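Local coordinates for hypothetical conserved protein (Geobacillus kaustophilus, PDB 2QYH), which is of unknown function but belongs to the haloacid dehalogenase-like hydrolases and is probably a magnesium-dependent phosphatase, at residues Lys4-Asp9 with Ser35-Ala40. Sequence-based numbering, arbitrary orientation.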
# COMPACT_ATOMS: atom_id res chain seq x y z
N LYS D 4 14.61 -20.41 12.20
CA LYS D 4 13.19 -20.74 12.06
C LYS D 4 12.60 -19.64 11.20
O LYS D 4 13.12 -18.53 11.13
CB LYS D 4 12.51 -20.75 13.43
CG LYS D 4 13.01 -21.85 14.34
CD LYS D 4 12.75 -21.51 15.80
CE LYS D 4 13.37 -22.54 16.72
NZ LYS D 4 13.37 -22.09 18.15
N ILE D 5 11.51 -19.95 10.51
CA ILE D 5 10.87 -18.95 9.67
C ILE D 5 9.38 -19.16 9.75
O ILE D 5 8.91 -20.29 9.90
CB ILE D 5 11.35 -19.07 8.20
CG1 ILE D 5 10.74 -17.95 7.35
CG2 ILE D 5 11.01 -20.44 7.64
CD1 ILE D 5 11.37 -17.81 5.97
N VAL D 6 8.62 -18.07 9.69
CA VAL D 6 7.17 -18.16 9.74
C VAL D 6 6.61 -17.43 8.52
O VAL D 6 6.98 -16.30 8.24
CB VAL D 6 6.59 -17.49 11.02
CG1 VAL D 6 5.07 -17.69 11.07
CG2 VAL D 6 7.25 -18.08 12.27
N PHE D 7 5.73 -18.11 7.79
CA PHE D 7 5.09 -17.55 6.60
C PHE D 7 3.65 -17.16 6.92
O PHE D 7 2.97 -17.86 7.68
CB PHE D 7 5.12 -18.59 5.48
CG PHE D 7 6.46 -18.77 4.86
CD1 PHE D 7 6.87 -17.97 3.81
CD2 PHE D 7 7.34 -19.74 5.35
CE1 PHE D 7 8.14 -18.13 3.24
CE2 PHE D 7 8.61 -19.90 4.79
CZ PHE D 7 9.01 -19.09 3.73
N PHE D 8 3.18 -16.06 6.35
CA PHE D 8 1.83 -15.57 6.59
C PHE D 8 1.11 -15.24 5.30
O PHE D 8 1.68 -14.61 4.41
CB PHE D 8 1.86 -14.28 7.42
CG PHE D 8 2.44 -14.44 8.78
CD1 PHE D 8 1.66 -14.88 9.85
CD2 PHE D 8 3.78 -14.12 9.02
CE1 PHE D 8 2.20 -14.99 11.13
CE2 PHE D 8 4.33 -14.23 10.29
CZ PHE D 8 3.54 -14.67 11.36
N ASP D 9 -0.15 -15.66 5.19
CA ASP D 9 -0.94 -15.31 4.02
C ASP D 9 -1.46 -13.94 4.46
O ASP D 9 -1.40 -13.62 5.65
CB ASP D 9 -2.08 -16.30 3.82
CG ASP D 9 -2.94 -15.96 2.61
OD1 ASP D 9 -2.36 -15.68 1.54
OD2 ASP D 9 -4.18 -15.97 2.75
N SER D 35 13.79 -12.20 18.13
CA SER D 35 14.29 -13.53 18.47
C SER D 35 15.11 -14.18 17.37
O SER D 35 15.60 -15.30 17.53
CB SER D 35 13.12 -14.45 18.82
OG SER D 35 12.55 -14.12 20.07
N GLY D 36 15.24 -13.51 16.23
CA GLY D 36 16.02 -14.08 15.14
C GLY D 36 15.21 -15.00 14.25
O GLY D 36 15.78 -15.73 13.42
N VAL D 37 13.89 -14.98 14.42
CA VAL D 37 13.01 -15.82 13.60
C VAL D 37 12.65 -15.03 12.34
O VAL D 37 12.27 -13.87 12.42
CB VAL D 37 11.72 -16.21 14.37
CG1 VAL D 37 10.79 -17.03 13.47
CG2 VAL D 37 12.08 -17.02 15.59
N TYR D 38 12.79 -15.66 11.18
CA TYR D 38 12.46 -15.00 9.93
C TYR D 38 10.95 -14.89 9.74
O TYR D 38 10.20 -15.82 10.04
CB TYR D 38 13.07 -15.75 8.75
CG TYR D 38 14.58 -15.64 8.66
CD1 TYR D 38 15.22 -14.42 8.93
CD2 TYR D 38 15.37 -16.73 8.30
CE1 TYR D 38 16.61 -14.30 8.83
CE2 TYR D 38 16.76 -16.62 8.20
CZ TYR D 38 17.37 -15.40 8.47
OH TYR D 38 18.73 -15.28 8.38
N VAL D 39 10.51 -13.73 9.26
CA VAL D 39 9.10 -13.48 9.01
C VAL D 39 8.92 -13.17 7.54
O VAL D 39 9.56 -12.27 7.00
CB VAL D 39 8.60 -12.30 9.84
CG1 VAL D 39 7.14 -12.01 9.51
CG2 VAL D 39 8.76 -12.60 11.31
N ALA D 40 8.03 -13.90 6.89
CA ALA D 40 7.80 -13.67 5.48
C ALA D 40 6.34 -13.88 5.11
O ALA D 40 5.60 -14.61 5.78
CB ALA D 40 8.68 -14.61 4.65
O HOH W 1 15.59 -18.57 14.25
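At chi1 -176° Ile5 swings CG1 to the far side from the main-chain N, laying it against Tyr38 CB at 3.5 Å, whereas Phe8 turns CG away from its own carbonyl carbon and brings the CE2 edge of its ring to Val39 CG1 at 3.7 Å. Both pairs belong to a beta-alpha-beta unit of the Rossmann-like HAD core, strand 5-8, helix 23-34 and strand 38-42. The two strands run parallel, their axes 15° apart, and four backbone hydrogen bonds of 2.8-2.9 Å alternate between them: Tyr38 N to Lys4 O, Val6 N to Tyr38 O, Ala40 N to Val6 O, and Phe8 N to Ala40 O. The last is the most bent, 138° at the hydrogen.

Ile5, Phe7, Tyr38 and Ala40 share one face, where Phe7 CE1 lies 3.8 Å from Ala40 CB and Phe7 also packs on helix 184-195. Val6 and Val39 occupy the other and both touch Leu32 of the connecting helix, which ends in a Schellman motif at Gly36. Asp9, first aspartate of a DxDxT sequence consistent with the HAD nucleophile motif, lies just beyond the strand and salt-bridges Lys184. At the opposite end a water accepts from Lys4 N (2.9 Å) and donates to Gly36 O (3.0 Å).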